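Local coordinates for protein endo-polygalacturonase (Pectobacterium carotovorum subsp. carotovorum, PDB 1BHE) that hydrolyses the alpha-1,4-galacturonosyl links of polygalacturonic acid, contributing to maceration and soft rot of plant tissue, at residues V71-K80 with T118-D129. Residues are numbered along the deposited sequence; the frame is centred on the assembly and turned at random.
Sequences VTLRAVNNAK and TIDGQGGVKLQD
Leu73 sits between two residues of the neighbouring strand: its N donates to Thr118 O (2.8 Å) and its O accepts from Asp120 N. With Thr118 N to Val71 O and Ala75 N to Asp120 O, this makes a regular parallel pairing of 72-75 with 118-120, axes 4.6 Å apart. These are successive coils of the right-handed parallel beta-helix of family 28; strands 51-58 and 167-170 continue the stacking.

Leu73 and Ile119 share the face turned to Leu65 and Ile67, whereas Thr72, Thr118, Arg74 and Asp120 line the other. There Arg74 runs alongside Asp120; Arg74 NE makes a salt bridge to Asp120 OD2 (3.2 Å) and comes in from above the carboxylate plane. A water ties Arg74 NH2 to the same OD2. Asp120 OD1 takes Gln122 N in an Asx turn.

Past the strands, mostly polar side chains take over. Gln122, bent at chi2 (-149°), lays its CG against Arg74 CG and sends NE2 almost straight to Ala75 O (2.8 Å). Asn77 ND2 reaches Lys126 O in the carbonyl plane, while the backbone Asn77 O receives Gln128 N (2.8 Å). Asn78 ND2 meets Gln128 OE1 obliquely; Asn78 OD1 accepts from Ser81 N. Asp129 OD2 takes Lys80 N (2.8 Å).

Leu127 CD1 touches Ala79 CB (4.2 Å), a single apolar contact. Beyond the strands, regular backbone pairing thus yields to mixed bonds, in which Gln122, Asn77 and Asp129 side chains meet backbone groups opposite.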
loop_
_atom_site.group_PDB
_atom_site.type_symbol
_atom_site.label_atom_id
_atom_site.label_comp_id
_atom_site.label_asym_id
_atom_site.label_seq_id
_atom_site.Cartn_x
_atom_site.Cartn_y
_atom_site.Cartn_z
ATOM N N VAL A 71 21.844 2.191 6.670
ATOM C CA VAL A 71 21.386 1.594 7.918
ATOM C C VAL A 71 20.054 0.894 7.631
ATOM O O VAL A 71 19.296 1.352 6.773
ATOM C CB VAL A 71 21.223 2.640 9.033
ATOM C CG1 VAL A 71 20.528 2.101 10.275
ATOM C CG2 VAL A 71 22.592 3.191 9.437
ATOM N N THR A 72 19.820 -0.204 8.334
ATOM C CA THR A 72 18.588 -0.961 8.160
ATOM C C THR A 72 17.880 -1.143 9.500
ATOM O O THR A 72 18.516 -1.515 10.488
ATOM C CB THR A 72 18.887 -2.351 7.562
ATOM O OG1 THR A 72 19.582 -2.197 6.311
ATOM C CG2 THR A 72 17.612 -3.138 7.310
ATOM N N LEU A 73 16.584 -0.865 9.534
ATOM C CA LEU A 73 15.759 -1.183 10.710
ATOM C C LEU A 73 15.068 -2.486 10.288
ATOM O O LEU A 73 14.250 -2.469 9.362
ATOM C CB LEU A 73 14.783 -0.066 11.019
ATOM C CG LEU A 73 13.691 -0.347 12.057
ATOM C CD1 LEU A 73 14.297 -0.639 13.424
ATOM C CD2 LEU A 73 12.725 0.825 12.163
ATOM N N ARG A 74 15.442 -3.593 10.898
ATOM C CA ARG A 74 14.944 -4.908 10.522
ATOM C C ARG A 74 14.041 -5.577 11.541
ATOM O O ARG A 74 14.372 -5.673 12.724
ATOM C CB ARG A 74 16.174 -5.799 10.264
ATOM C CG ARG A 74 15.896 -7.188 9.708
ATOM C CD ARG A 74 17.211 -7.938 9.466
ATOM N NE ARG A 74 17.910 -7.374 8.316
ATOM C CZ ARG A 74 19.221 -7.434 8.096
ATOM N NH1 ARG A 74 20.040 -8.042 8.937
ATOM N NH2 ARG A 74 19.717 -6.860 7.011
ATOM N N ALA A 75 12.894 -6.058 11.058
ATOM C CA ALA A 75 11.923 -6.737 11.909
ATOM C C ALA A 75 12.418 -8.128 12.295
ATOM O O ALA A 75 12.809 -8.911 11.419
ATOM C CB ALA A 75 10.573 -6.820 11.201
ATOM N N VAL A 76 12.412 -8.432 13.591
ATOM C CA VAL A 76 12.892 -9.745 14.025
ATOM C C VAL A 76 12.054 -10.843 13.393
ATOM O O VAL A 76 10.841 -10.705 13.207
ATOM C CB VAL A 76 12.928 -9.895 15.554
ATOM C CG1 VAL A 76 13.927 -8.904 16.141
ATOM C CG2 VAL A 76 11.558 -9.688 16.186
ATOM N N ASN A 77 12.706 -11.940 13.028
ATOM C CA ASN A 77 12.051 -13.090 12.418
ATOM C C ASN A 77 11.539 -14.027 13.513
ATOM O O ASN A 77 11.987 -15.158 13.688
ATOM C CB ASN A 77 12.992 -13.816 11.459
ATOM C CG ASN A 77 14.265 -14.339 12.080
ATOM O OD1 ASN A 77 14.840 -13.723 12.979
ATOM N ND2 ASN A 77 14.736 -15.499 11.627
ATOM N N ASN A 78 10.555 -13.554 14.265
ATOM C CA ASN A 78 9.967 -14.263 15.387
ATOM C C ASN A 78 8.481 -13.945 15.476
ATOM O O ASN A 78 8.106 -12.784 15.625
ATOM C CB ASN A 78 10.676 -13.849 16.689
ATOM C CG ASN A 78 10.250 -14.756 17.832
ATOM O OD1 ASN A 78 9.183 -14.561 18.408
ATOM N ND2 ASN A 78 11.046 -15.785 18.100
ATOM N N ALA A 79 7.634 -14.963 15.397
ATOM C CA ALA A 79 6.191 -14.751 15.401
ATOM C C ALA A 79 5.652 -14.300 16.744
ATOM O O ALA A 79 4.824 -13.387 16.804
ATOM C CB ALA A 79 5.492 -16.012 14.913
ATOM N N LYS A 80 6.146 -14.866 17.843
ATOM C CA LYS A 80 5.716 -14.466 19.178
ATOM C C LYS A 80 6.024 -13.006 19.475
ATOM O O LYS A 80 5.251 -12.331 20.162
ATOM C CB LYS A 80 6.335 -15.364 20.255
ATOM C CG LYS A 80 5.877 -15.020 21.663
ATOM C CD LYS A 80 6.417 -15.998 22.698
ATOM C CE LYS A 80 5.859 -15.658 24.077
ATOM N NZ LYS A 80 6.922 -15.754 25.119
ATOM N N THR A 118 16.800 1.885 5.158
ATOM C CA THR A 118 15.852 0.844 4.818
ATOM C C THR A 118 15.120 0.246 6.010
ATOM O O THR A 118 15.668 0.102 7.099
ATOM C CB THR A 118 16.667 -0.308 4.157
ATOM O OG1 THR A 118 17.309 0.205 2.980
ATOM C CG2 THR A 118 15.801 -1.492 3.775
ATOM N N ILE A 119 13.870 -0.137 5.774
ATOM C CA ILE A 119 13.064 -0.884 6.731
ATOM C C ILE A 119 12.853 -2.257 6.066
ATOM O O ILE A 119 12.327 -2.323 4.952
ATOM C CB ILE A 119 11.718 -0.239 7.067
ATOM C CG1 ILE A 119 11.957 1.134 7.706
ATOM C CG2 ILE A 119 10.916 -1.145 8.002
ATOM C CD1 ILE A 119 10.712 1.962 7.951
ATOM N N ASP A 120 13.357 -3.306 6.693
ATOM C CA ASP A 120 13.297 -4.657 6.152
ATOM C C ASP A 120 12.415 -5.562 7.006
ATOM O O ASP A 120 12.703 -5.789 8.183
ATOM C CB ASP A 120 14.719 -5.222 6.092
ATOM C CG ASP A 120 14.848 -6.658 5.645
ATOM O OD1 ASP A 120 13.880 -7.278 5.168
ATOM O OD2 ASP A 120 15.979 -7.189 5.776
ATOM N N GLY A 121 11.362 -6.100 6.391
ATOM C CA GLY A 121 10.427 -6.954 7.106
ATOM C C GLY A 121 10.843 -8.407 7.236
ATOM O O GLY A 121 10.200 -9.176 7.962
ATOM N N GLN A 122 11.851 -8.856 6.499
ATOM C CA GLN A 122 12.273 -10.254 6.522
ATOM C C GLN A 122 11.102 -11.187 6.231
ATOM O O GLN A 122 10.931 -12.221 6.884
ATOM C CB GLN A 122 12.873 -10.624 7.881
ATOM C CG GLN A 122 14.095 -9.841 8.312
ATOM C CD GLN A 122 15.029 -10.669 9.177
ATOM O OE1 GLN A 122 15.925 -11.328 8.647
ATOM N NE2 GLN A 122 14.814 -10.675 10.487
ATOM N N GLY A 123 10.293 -10.856 5.226
ATOM C CA GLY A 123 9.132 -11.654 4.860
ATOM C C GLY A 123 9.512 -13.080 4.478
ATOM O O GLY A 123 8.751 -14.009 4.740
ATOM N N GLY A 124 10.611 -13.247 3.748
ATOM C CA GLY A 124 11.042 -14.537 3.263
ATOM C C GLY A 124 12.042 -15.285 4.117
ATOM O O GLY A 124 12.563 -16.301 3.652
ATOM N N VAL A 125 12.278 -14.875 5.355
ATOM C CA VAL A 125 13.218 -15.555 6.239
ATOM C C VAL A 125 12.525 -16.543 7.163
ATOM O O VAL A 125 11.517 -16.220 7.795
ATOM C CB VAL A 125 13.977 -14.519 7.097
ATOM C CG1 VAL A 125 14.990 -15.189 8.016
ATOM C CG2 VAL A 125 14.668 -13.509 6.191
ATOM N N LYS A 126 13.059 -17.764 7.259
ATOM C CA LYS A 126 12.482 -18.740 8.181
ATOM C C LYS A 126 12.385 -18.120 9.573
ATOM O O LYS A 126 13.358 -17.553 10.069
ATOM C CB LYS A 126 13.310 -20.027 8.249
ATOM C CG LYS A 126 12.779 -21.035 9.263
ATOM C CD LYS A 126 13.719 -22.220 9.413
ATOM C CE LYS A 126 13.194 -23.198 10.451
ATOM N NZ LYS A 126 12.996 -22.536 11.777
ATOM N N LEU A 127 11.217 -18.223 10.190
ATOM C CA LEU A 127 11.050 -17.690 11.544
ATOM C C LEU A 127 11.829 -18.543 12.536
ATOM O O LEU A 127 12.038 -19.737 12.305
ATOM C CB LEU A 127 9.558 -17.661 11.887
ATOM C CG LEU A 127 8.674 -16.869 10.912
ATOM C CD1 LEU A 127 7.200 -17.065 11.230
ATOM C CD2 LEU A 127 9.051 -15.394 10.951
ATOM N N GLN A 128 12.246 -17.965 13.657
ATOM C CA GLN A 128 12.961 -18.684 14.705
ATOM C C GLN A 128 12.022 -19.661 15.422
ATOM O O GLN A 128 12.341 -20.705 15.967
ATOM C CB GLN A 128 13.498 -17.709 15.755
ATOM C CG GLN A 128 14.451 -16.648 15.227
ATOM C CD GLN A 128 14.747 -15.559 16.243
ATOM O OE1 GLN A 128 14.112 -15.468 17.296
ATOM N NE2 GLN A 128 15.722 -14.711 15.941
ATOM N N ASP A 129 10.779 -19.254 15.461
ATOM C CA ASP A 129 9.589 -19.753 16.047
ATOM C C ASP A 129 8.773 -20.789 15.301
ATOM O O ASP A 129 7.872 -21.415 15.878
ATOM C CB ASP A 129 8.675 -18.476 16.102
ATOM C CG ASP A 129 8.204 -18.261 17.524
ATOM O OD1 ASP A 129 8.624 -19.072 18.386
ATOM O OD2 ASP A 129 7.426 -17.321 17.749
HETATM O O HOH W 1 19.859 0.848 4.123
HETATM O O HOH W 2 18.307 -6.176 4.757
HETATM O O HOH W 3 10.151 -10.581 10.397
HETATM O O HOH W 4 16.845 -11.646 12.693
#